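Local coordinates for protein histone-lysine N-methyltransferase, H3 lysine-9 specific SUVH4 (Arabidopsis thaliana, PDB 4QEO) that catalyses H3K9 methylation, a mark for transcriptional repression, and binds methylated DNA, coupling histone methylation to the maintenance of DNA methylation, at residues A123-Y128 / K206-R211; H157-N162 / E191-Q196; G270-K275 / G450-F455. All blocks are in the same frame, centred on the assembly; numbering follows the deposited sequence.

How the interactions relate
Following the chain from the N terminus, segment 123-128 comes first, and interaction 1 closes a loop of 77 residues when strand 203-211 returns beside it. Within that loop lies interaction 2, where helix 151-161 meets strand 180-197. The two contacts adjoin: strands 180-197 and 203-211 are neighbours in one sheet, and backbone bonds join Arg208 to Glu191 and Lys192. Both lie in the SRA domain, which binds methylated DNA. Interaction 3 follows in series, about 52 Å from interaction 1 between centres and on the opposite side of the chain's centre. It closes a far longer loop, bringing segment 270-275 of the pre-SET region to segment 450-455 of the SET domain.

Interaction 1 of 3, residues A123-Y128 / K206-R211; sequences ADTVTY and KYRLKR. With nucleotides of chain B.
Arg208 turns the NE/NH1 edge of its guanidinium to Thr127 and holds one hydroxyl side-on: NE and NH1 both donate to Thr127 OG1, at 3.0 and 2.9 Å. The pair belongs to an antiparallel ladder in the sheet of the SRA domain, strand 125-129 against strand 203-211. Bends at chi2 (72°) and chi3 (39°) bring the group back across the neighbouring strand, with CD resting on Thr125 CG2. With an alanine here, Thr127 OG1 would probably be left without these two donors and Thr125 CG2 without the CD packed on it. Further along this face Lys210 NZ donates to Thr125 OG1 over 3.3 Å. Beneath, Val126 and Leu209 form a hydrogen-bonded pair, the bond from Leu209 N to Val126 O being nearly straight at 178°. On their face Leu209 CD1 fills in between Val126 CG1 and Tyr128 CB, and strand 106-112 packs against this apolar layer. Tyr128 carries the ladder to the DNA: its hydroxyl bonds to Val111 O, while the 5-methylcytosine 5CM7 of chain B, probably flipped out of the duplex as in other SRA complexes, meets the ring. The base's N4 stands 3.3 Å off the plane of the Tyr128 ring, nearer the CE1-CZ side than the centre.

Interaction 2 of 3, residues H157-N162 / E191-Q196; sequences HCCEYN and EKFWAQ
Cys159 is the first residue of 157-162 to reach the strand, and it carries most of the contact. With SG anti to the backbone N (chi1 -179°), the sulfur projects from the helix onto the backbone of Glu191 and Lys192, 3.6 Å from Glu191 O and 3.8 Å from Lys192 CA. The same atom comes up against the edge of the Phe193 ring, 3.9 Å from CD1 and 5.2 Å from the ring centroid. Lying 88° off the ring normal, it makes an edge-on sulfur-aromatic contact, in the plane of the ring. The chi1 of Phe193, 68°, turns the ring toward the helix and brings its CD1 edge to the sulfur.

Next comes Glu160, whose carboxylate swings round to the same ring: OE2 lies 4.2 Å from Phe193 CZ, also near the ring plane. The contact is loose; the strong partner of this carboxylate is Lys156, by a salt bridge within the helix. Two residues on, Asn162 has a positive phi and the two bonds back into the last turn that define a Schellman motif.

On the strand, Glu191 and Lys192 both face Arg208, a classic beta bulge, right where the sulfur touches. No hydrogen bond crosses between the two segments, and the contact lies near the surface. The short axes approach to 8.1 Å; here helix 151-161 packs on the long strand 180-197 of the SRA domain's beta-sheet.

Interaction 3 of 3, residues G270-K275 / G450-F455; sequences GFTYIK and GSTGNF
The Tyr273 ring has one face laid over the backbone of 453-454: Gly453 O sits above it, and Asn454 CA makes a CH-pi contact 3.9 Å from the centroid. It is one of three rings flanking a small two-stranded parallel sheet that joins the pre-SET region to the SET domain. Its hydroxyl reaches the edge of the Phe455 ring, 3.4 Å from CD2 and in plane, takes a weak bond from Phe455 N, and has its stronger partner in Glu250. The third ring, Phe271, has Gly450 O near its edge, while CZ presses to 3.2 Å from Gly453 N; Arg457, predicted to bind S-adenosylmethionine, makes a cation-pi contact with it. A side chain at Gly453 would probably come close to Phe271 CZ. Ile274 crosses Thr452 at about a right angle, with CG2 and CD1 both against OG1. Phe271 is placed by its chi1 of 177°, which sends the ring alongside Ser451 to Gly453. The backbone ladder runs from Thr272 N to Ser451 O, then from Gly453 N to Thr272 O. It finishes with Ile274 N bonded to Gly453 O (2.9 Å), where the donor stands 60° out of the carbonyl plane.

Interaction 1 of 3, residues A123-Y128 / K206-R211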
loop_
_atom_site.group_PDB
_atom_site.type_symbol
_atom_site.label_atom_id
_atom_site.label_comp_id
_atom_site.label_asym_id
_atom_site.label_seq_id
_atom_site.Cartn_x
_atom_site.Cartn_y
_atom_site.Cartn_z
ATOM N N ALA A 123 -19.189 10.434 15.433
ATOM C CA ALA A 123 -19.343 9.290 14.575
ATOM C C ALA A 123 -20.442 9.426 13.552
ATOM O O ALA A 123 -20.223 9.976 12.534
ATOM C CB ALA A 123 -19.459 8.005 15.370
ATOM N N ASP A 124 -21.583 8.828 13.822
ATOM C CA ASP A 124 -22.732 8.917 12.951
ATOM C C ASP A 124 -23.242 10.350 12.873
ATOM O O ASP A 124 -23.891 10.728 11.968
ATOM C CB ASP A 124 -23.843 8.003 13.412
ATOM C CG ASP A 124 -23.696 6.587 12.909
ATOM O OD1 ASP A 124 -22.662 6.200 12.381
ATOM O OD2 ASP A 124 -24.660 5.845 13.056
ATOM N N THR A 125 -22.947 11.122 13.886
ATOM C CA THR A 125 -23.333 12.523 13.911
ATOM C C THR A 125 -22.100 13.404 14.044
ATOM O O THR A 125 -21.257 13.103 14.840
ATOM C CB THR A 125 -24.296 12.821 15.070
ATOM O OG1 THR A 125 -25.509 12.117 14.875
ATOM C CG2 THR A 125 -24.597 14.283 15.144
ATOM N N VAL A 126 -22.013 14.472 13.255
ATOM C CA VAL A 126 -20.861 15.362 13.307
ATOM C C VAL A 126 -21.341 16.815 13.297
ATOM O O VAL A 126 -22.327 17.130 12.644
ATOM C CB VAL A 126 -19.945 15.115 12.076
ATOM C CG1 VAL A 126 -18.879 16.182 11.951
ATOM C CG2 VAL A 126 -19.283 13.731 12.184
ATOM N N THR A 127 -20.657 17.684 14.041
ATOM C CA THR A 127 -20.862 19.114 13.898
ATOM C C THR A 127 -19.580 19.672 13.294
ATOM O O THR A 127 -18.554 19.748 13.961
ATOM C CB THR A 127 -21.176 19.783 15.250
ATOM O OG1 THR A 127 -22.304 19.129 15.835
ATOM C CG2 THR A 127 -21.539 21.278 15.050
ATOM N N TYR A 128 -19.638 20.007 12.011
ATOM C CA TYR A 128 -18.449 20.387 11.241
ATOM C C TYR A 128 -18.419 21.903 11.071
ATOM O O TYR A 128 -19.395 22.507 10.599
ATOM C CB TYR A 128 -18.520 19.720 9.869
ATOM C CG TYR A 128 -17.260 19.843 9.042
ATOM C CD1 TYR A 128 -16.128 19.107 9.352
ATOM C CD2 TYR A 128 -17.215 20.681 7.937
ATOM C CE1 TYR A 128 -14.968 19.207 8.555
ATOM C CE2 TYR A 128 -16.089 20.779 7.151
ATOM C CZ TYR A 128 -14.967 20.044 7.462
ATOM O OH TYR A 128 -13.852 20.155 6.664
ATOM N N LYS A 206 -21.786 26.420 11.447
ATOM C CA LYS A 206 -21.725 25.054 11.940
ATOM C C LYS A 206 -22.678 24.235 11.105
ATOM O O LYS A 206 -23.786 24.694 10.825
ATOM C CB LYS A 206 -22.159 24.981 13.425
ATOM C CG LYS A 206 -21.154 25.619 14.390
ATOM C CD LYS A 206 -21.479 25.224 15.828
ATOM C CE LYS A 206 -20.214 25.162 16.647
ATOM N NZ LYS A 206 -20.478 24.986 18.101
ATOM N N TYR A 207 -22.236 23.035 10.729
ATOM C CA TYR A 207 -22.947 22.155 9.821
ATOM C C TYR A 207 -23.181 20.850 10.551
ATOM O O TYR A 207 -22.252 20.159 10.912
ATOM C CB TYR A 207 -22.163 21.957 8.496
ATOM C CG TYR A 207 -22.078 23.282 7.764
ATOM C CD1 TYR A 207 -21.063 24.178 8.044
ATOM C CD2 TYR A 207 -23.061 23.659 6.859
ATOM C CE1 TYR A 207 -20.998 25.423 7.423
ATOM C CE2 TYR A 207 -23.010 24.914 6.230
ATOM C CZ TYR A 207 -21.971 25.781 6.532
ATOM O OH TYR A 207 -21.914 27.015 5.923
ATOM N N ARG A 208 -24.443 20.543 10.810
ATOM C CA ARG A 208 -24.770 19.280 11.439
ATOM C C ARG A 208 -25.031 18.246 10.349
ATOM O O ARG A 208 -25.972 18.400 9.513
ATOM C CB ARG A 208 -25.984 19.449 12.347
ATOM C CG ARG A 208 -26.601 18.150 12.849
ATOM C CD ARG A 208 -25.725 17.465 13.895
ATOM N NE ARG A 208 -25.081 18.389 14.839
ATOM C CZ ARG A 208 -25.683 18.900 15.913
ATOM N NH1 ARG A 208 -25.039 19.728 16.729
ATOM N NH2 ARG A 208 -26.941 18.599 16.166
ATOM N N LEU A 209 -24.186 17.210 10.399
ATOM C CA LEU A 209 -24.145 16.117 9.432
ATOM C C LEU A 209 -24.589 14.825 10.093
ATOM O O LEU A 209 -24.247 14.565 11.258
ATOM C CB LEU A 209 -22.719 15.920 8.918
ATOM C CG LEU A 209 -21.900 17.198 8.661
ATOM C CD1 LEU A 209 -20.499 16.822 8.230
ATOM C CD2 LEU A 209 -22.567 17.999 7.601
ATOM N N LYS A 210 -25.332 14.019 9.333
ATOM C CA LYS A 210 -25.835 12.722 9.795
ATOM C C LYS A 210 -25.484 11.706 8.739
ATOM O O LYS A 210 -25.794 11.917 7.566
ATOM C CB LYS A 210 -27.375 12.765 9.910
ATOM C CG LYS A 210 -27.937 13.905 10.740
ATOM C CD LYS A 210 -27.478 13.823 12.189
ATOM C CE LYS A 210 -28.645 13.995 13.161
ATOM N NZ LYS A 210 -28.201 13.969 14.587
ATOM N N ARG A 211 -24.858 10.610 9.148
ATOM C CA ARG A 211 -24.413 9.583 8.216
ATOM C C ARG A 211 -25.630 8.922 7.573
ATOM O O ARG A 211 -26.615 8.641 8.242
ATOM C CB ARG A 211 -23.568 8.536 8.949
ATOM C CG ARG A 211 -22.786 7.607 8.030
ATOM C CD ARG A 211 -21.751 6.853 8.822
ATOM N NE ARG A 211 -20.812 6.100 7.993
ATOM C CZ ARG A 211 -20.958 4.814 7.690
ATOM N NH1 ARG A 211 -22.036 4.147 8.105
ATOM N NH2 ARG A 211 -20.042 4.198 6.953
ATOM N N1 5CM B 7 -10.295 21.177 8.737
ATOM C C2 5CM B 7 -10.879 20.623 9.882
ATOM N N3 5CM B 7 -12.120 20.928 10.267
ATOM C C4 5CM B 7 -12.848 21.768 9.583
ATOM C C5 5CM B 7 -12.258 22.363 8.388
ATOM C C5A 5CM B 7 -13.057 23.331 7.601
ATOM C C6 5CM B 7 -10.975 22.043 8.030
ATOM O O2 5CM B 7 -10.288 19.825 10.548
ATOM N N4 5CM B 7 -14.062 22.089 9.934
ATOM C "C1'" 5CM B 7 -8.919 20.869 8.421
ATOM C "C2'" 5CM B 7 -8.491 20.509 7.010
ATOM C "C3'" 5CM B 7 -7.050 20.959 7.029
ATOM C "C4'" 5CM B 7 -7.142 22.262 7.796
ATOM O "O4'" 5CM B 7 -8.199 22.053 8.701
ATOM O "O3'" 5CM B 7 -6.237 20.084 7.792
ATOM C "C5'" 5CM B 7 -7.320 23.529 6.952
ATOM O "O5'" 5CM B 7 -8.400 23.541 6.056
ATOM P P 5CM B 7 -9.125 24.847 5.607
ATOM O OP1 5CM B 7 -10.339 24.462 4.971
ATOM O OP2 5CM B 7 -9.128 25.786 6.669
HETATM O O HOH W 1 -24.213 4.945 9.833
#

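Interaction 2 of 3, residues H157-N162 / E191-Q196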
loop_
_atom_site.group_PDB
_atom_site.type_symbol
_atom_site.label_atom_id
_atom_site.label_comp_id
_atom_site.label_asym_id
_atom_site.label_seq_id
_atom_site.Cartn_x
_atom_site.Cartn_y
_atom_site.Cartn_z
ATOM N N HIS A 157 -25.990 24.769 0.379
ATOM C CA HIS A 157 -26.789 24.295 -0.749
ATOM C C HIS A 157 -27.012 22.779 -0.658
ATOM O O HIS A 157 -28.073 22.279 -1.042
ATOM C CB HIS A 157 -26.149 24.688 -2.094
ATOM C CG HIS A 157 -26.235 26.164 -2.388
ATOM N ND1 HIS A 157 -25.320 26.823 -3.180
ATOM C CD2 HIS A 157 -27.118 27.106 -1.971
ATOM C CE1 HIS A 157 -25.653 28.103 -3.265
ATOM N NE2 HIS A 157 -26.733 28.301 -2.528
ATOM N N CYS A 158 -26.013 22.057 -0.158
ATOM C CA CYS A 158 -26.191 20.623 0.065
ATOM C C CYS A 158 -27.370 20.346 0.987
ATOM O O CYS A 158 -28.212 19.469 0.699
ATOM C CB CYS A 158 -24.925 19.997 0.660
ATOM S SG CYS A 158 -23.562 19.826 -0.494
ATOM N N CYS A 159 -27.401 21.063 2.109
ATOM C CA CYS A 159 -28.514 20.978 3.061
ATOM C C CYS A 159 -29.840 21.258 2.374
ATOM O O CYS A 159 -30.807 20.515 2.538
ATOM C CB CYS A 159 -28.328 22.015 4.189
ATOM S SG CYS A 159 -29.637 21.974 5.443
ATOM N N GLU A 160 -29.876 22.338 1.604
ATOM C CA GLU A 160 -31.116 22.772 0.956
ATOM C C GLU A 160 -31.611 21.832 -0.162
ATOM O O GLU A 160 -32.805 21.798 -0.457
ATOM C CB GLU A 160 -30.953 24.202 0.445
ATOM C CG GLU A 160 -31.015 25.197 1.624
ATOM C CD GLU A 160 -30.505 26.584 1.295
ATOM O OE1 GLU A 160 -30.010 26.787 0.167
ATOM O OE2 GLU A 160 -30.599 27.463 2.187
ATOM N N TYR A 161 -30.701 21.070 -0.759
ATOM C CA TYR A 161 -31.074 20.137 -1.842
ATOM C C TYR A 161 -30.974 18.640 -1.538
ATOM O O TYR A 161 -31.184 17.808 -2.430
ATOM C CB TYR A 161 -30.265 20.430 -3.095
ATOM C CG TYR A 161 -30.766 21.636 -3.814
ATOM C CD1 TYR A 161 -31.816 21.523 -4.716
ATOM C CD2 TYR A 161 -30.223 22.899 -3.571
ATOM C CE1 TYR A 161 -32.303 22.622 -5.379
ATOM C CE2 TYR A 161 -30.710 24.017 -4.236
ATOM C CZ TYR A 161 -31.748 23.865 -5.138
ATOM O OH TYR A 161 -32.256 24.940 -5.811
ATOM N N ASN A 162 -30.697 18.317 -0.282
ATOM C CA ASN A 162 -30.487 16.952 0.151
ATOM C C ASN A 162 -29.348 16.228 -0.583
ATOM O O ASN A 162 -29.423 15.022 -0.824
ATOM C CB ASN A 162 -31.804 16.167 0.071
ATOM C CG ASN A 162 -32.758 16.563 1.146
ATOM O OD1 ASN A 162 -32.361 17.202 2.119
ATOM N ND2 ASN A 162 -34.037 16.206 0.984
ATOM N N GLU A 191 -27.801 18.055 7.719
ATOM C CA GLU A 191 -29.119 18.087 8.332
ATOM C C GLU A 191 -29.517 19.518 8.555
ATOM O O GLU A 191 -30.641 19.929 8.262
ATOM C CB GLU A 191 -29.073 17.371 9.678
ATOM C CG GLU A 191 -30.267 17.673 10.565
ATOM C CD GLU A 191 -31.056 16.435 10.865
ATOM O OE1 GLU A 191 -31.727 15.920 9.943
ATOM O OE2 GLU A 191 -30.970 15.952 12.013
ATOM N N LYS A 192 -28.587 20.294 9.083
ATOM C CA LYS A 192 -28.909 21.717 9.201
ATOM C C LYS A 192 -27.665 22.510 9.437
ATOM O O LYS A 192 -26.612 21.932 9.614
ATOM C CB LYS A 192 -29.902 21.983 10.336
ATOM C CG LYS A 192 -29.403 21.582 11.679
ATOM C CD LYS A 192 -30.353 22.046 12.747
ATOM C CE LYS A 192 -30.032 21.344 14.037
ATOM N NZ LYS A 192 -30.035 19.870 13.870
ATOM N N PHE A 193 -27.777 23.831 9.425
ATOM C CA PHE A 193 -26.593 24.653 9.632
ATOM C C PHE A 193 -26.989 25.975 10.225
ATOM O O PHE A 193 -28.140 26.417 10.086
ATOM C CB PHE A 193 -25.850 24.889 8.304
ATOM C CG PHE A 193 -26.625 25.745 7.340
ATOM C CD1 PHE A 193 -27.600 25.177 6.525
ATOM C CD2 PHE A 193 -26.403 27.117 7.270
ATOM C CE1 PHE A 193 -28.339 25.958 5.657
ATOM C CE2 PHE A 193 -27.157 27.916 6.403
ATOM C CZ PHE A 193 -28.126 27.340 5.610
ATOM N N TRP A 194 -26.051 26.624 10.897
ATOM C CA TRP A 194 -26.417 27.903 11.513
ATOM C C TRP A 194 -25.163 28.688 11.817
ATOM O O TRP A 194 -24.083 28.153 11.699
ATOM C CB TRP A 194 -27.240 27.668 12.795
ATOM C CG TRP A 194 -26.464 26.979 13.859
ATOM C CD1 TRP A 194 -25.761 27.565 14.884
ATOM C CD2 TRP A 194 -26.272 25.561 13.994
ATOM N NE1 TRP A 194 -25.158 26.591 15.650
ATOM C CE2 TRP A 194 -25.463 25.356 15.130
ATOM C CE3 TRP A 194 -26.725 24.442 13.275
ATOM C CZ2 TRP A 194 -25.080 24.080 15.553
ATOM C CZ3 TRP A 194 -26.345 23.171 13.705
ATOM C CH2 TRP A 194 -25.529 23.005 14.826
ATOM N N ALA A 195 -25.302 29.959 12.197
ATOM C CA ALA A 195 -24.152 30.761 12.587
ATOM C C ALA A 195 -24.233 30.973 14.080
ATOM O O ALA A 195 -25.316 31.147 14.605
ATOM C CB ALA A 195 -24.197 32.112 11.886
ATOM N N GLN A 196 -23.100 30.976 14.765
ATOM C CA GLN A 196 -23.083 31.309 16.188
ATOM C C GLN A 196 -21.686 31.786 16.543
ATOM O O GLN A 196 -20.788 31.666 15.735
ATOM C CB GLN A 196 -23.446 30.085 17.036
ATOM C CG GLN A 196 -22.408 28.966 17.011
ATOM C CD GLN A 196 -22.645 27.931 18.104
ATOM O OE1 GLN A 196 -23.493 27.044 17.972
ATOM N NE2 GLN A 196 -21.900 28.049 19.198
#

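Interaction 3 of 3, residues G270-K275 / G450-F455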
loop_
_atom_site.group_PDB
_atom_site.type_symbol
_atom_site.label_atom_id
_atom_site.label_comp_id
_atom_site.label_asym_id
_atom_site.label_seq_id
_atom_site.Cartn_x
_atom_site.Cartn_y
_atom_site.Cartn_z
ATOM N N GLY A 270 7.189 -30.258 10.307
ATOM C CA GLY A 270 7.678 -30.790 9.046
ATOM C C GLY A 270 8.461 -29.759 8.259
ATOM O O GLY A 270 8.875 -30.007 7.124
ATOM N N PHE A 271 8.683 -28.603 8.880
ATOM C CA PHE A 271 9.316 -27.466 8.223
ATOM C C PHE A 271 10.320 -26.800 9.158
ATOM O O PHE A 271 10.028 -26.572 10.327
ATOM C CB PHE A 271 8.243 -26.461 7.780
ATOM C CG PHE A 271 8.790 -25.208 7.157
ATOM C CD1 PHE A 271 9.147 -25.184 5.816
ATOM C CD2 PHE A 271 8.932 -24.048 7.908
ATOM C CE1 PHE A 271 9.638 -24.028 5.236
ATOM C CE2 PHE A 271 9.426 -22.887 7.340
ATOM C CZ PHE A 271 9.781 -22.874 6.003
ATOM N N THR A 272 11.507 -26.490 8.653
ATOM C CA THR A 272 12.519 -25.845 9.492
ATOM C C THR A 272 12.906 -24.474 8.961
ATOM O O THR A 272 13.287 -24.317 7.801
ATOM C CB THR A 272 13.810 -26.693 9.686
ATOM O OG1 THR A 272 14.374 -27.022 8.411
ATOM C CG2 THR A 272 13.524 -27.968 10.478
ATOM N N TYR A 273 12.825 -23.487 9.840
ATOM C CA TYR A 273 13.022 -22.102 9.454
ATOM C C TYR A 273 14.482 -21.764 9.232
ATOM O O TYR A 273 15.316 -22.005 10.101
ATOM C CB TYR A 273 12.447 -21.176 10.524
ATOM C CG TYR A 273 12.099 -19.804 10.002
ATOM C CD1 TYR A 273 13.083 -18.841 9.820
ATOM C CD2 TYR A 273 10.784 -19.471 9.699
ATOM C CE1 TYR A 273 12.772 -17.584 9.342
ATOM C CE2 TYR A 273 10.461 -18.212 9.217
ATOM C CZ TYR A 273 11.457 -17.271 9.045
ATOM O OH TYR A 273 11.149 -16.015 8.567
ATOM N N ILE A 274 14.781 -21.201 8.062
ATOM C CA ILE A 274 16.104 -20.667 7.769
ATOM C C ILE A 274 16.005 -19.229 7.254
ATOM O O ILE A 274 14.982 -18.831 6.686
ATOM C CB ILE A 274 16.856 -21.540 6.741
ATOM C CG1 ILE A 274 16.060 -21.650 5.444
ATOM C CG2 ILE A 274 17.117 -22.932 7.313
ATOM C CD1 ILE A 274 16.686 -22.586 4.413
ATOM N N LYS A 275 17.062 -18.451 7.465
ATOM C CA LYS A 275 17.099 -17.070 6.986
ATOM C C LYS A 275 17.958 -16.949 5.738
ATOM O O LYS A 275 17.982 -15.910 5.092
ATOM C CB LYS A 275 17.624 -16.116 8.070
ATOM C CG LYS A 275 16.529 -15.495 8.950
ATOM C CD LYS A 275 17.038 -14.292 9.753
ATOM C CE LYS A 275 16.828 -12.978 9.005
ATOM N NZ LYS A 275 17.228 -11.787 9.823
ATOM N N GLY A 450 9.780 -26.404 0.379
ATOM C CA GLY A 450 8.924 -27.500 0.797
ATOM C C GLY A 450 9.166 -27.962 2.221
ATOM O O GLY A 450 8.232 -28.302 2.945
ATOM N N SER A 451 10.425 -27.968 2.637
ATOM C CA SER A 451 10.761 -28.513 3.940
ATOM C C SER A 451 11.510 -27.508 4.783
ATOM O O SER A 451 11.485 -27.567 6.010
ATOM C CB SER A 451 11.563 -29.803 3.782
ATOM O OG SER A 451 10.808 -30.746 3.038
ATOM N N THR A 452 12.169 -26.566 4.126
ATOM C CA THR A 452 12.865 -25.534 4.872
ATOM C C THR A 452 12.839 -24.209 4.111
ATOM O O THR A 452 12.845 -24.188 2.875
ATOM C CB THR A 452 14.307 -25.984 5.218
ATOM O OG1 THR A 452 14.927 -25.018 6.070
ATOM C CG2 THR A 452 15.129 -26.150 3.970
ATOM N N GLY A 453 12.777 -23.109 4.849
ATOM C CA GLY A 453 12.712 -21.792 4.238
ATOM C C GLY A 453 12.413 -20.724 5.264
ATOM O O GLY A 453 12.335 -21.013 6.459
ATOM N N ASN A 454 12.263 -19.483 4.808
ATOM C CA ASN A 454 11.763 -18.420 5.672
ATOM C C ASN A 454 10.234 -18.305 5.524
ATOM O O ASN A 454 9.603 -19.199 4.956
ATOM C CB ASN A 454 12.466 -17.097 5.376
ATOM C CG ASN A 454 12.042 -16.488 4.054
ATOM O OD1 ASN A 454 11.443 -17.151 3.206
ATOM N ND2 ASN A 454 12.363 -15.215 3.868
ATOM N N PHE A 455 9.646 -17.210 6.004
ATOM C CA PHE A 455 8.181 -17.095 6.053
ATOM C C PHE A 455 7.506 -16.879 4.701
ATOM O O PHE A 455 6.283 -17.031 4.574
ATOM C CB PHE A 455 7.732 -16.007 7.044
ATOM C CG PHE A 455 7.915 -14.593 6.542
ATOM C CD1 PHE A 455 6.904 -13.955 5.835
ATOM C CD2 PHE A 455 9.085 -13.893 6.803
ATOM C CE1 PHE A 455 7.063 -12.663 5.380
ATOM C CE2 PHE A 455 9.246 -12.593 6.356
ATOM C CZ PHE A 455 8.230 -11.973 5.649
#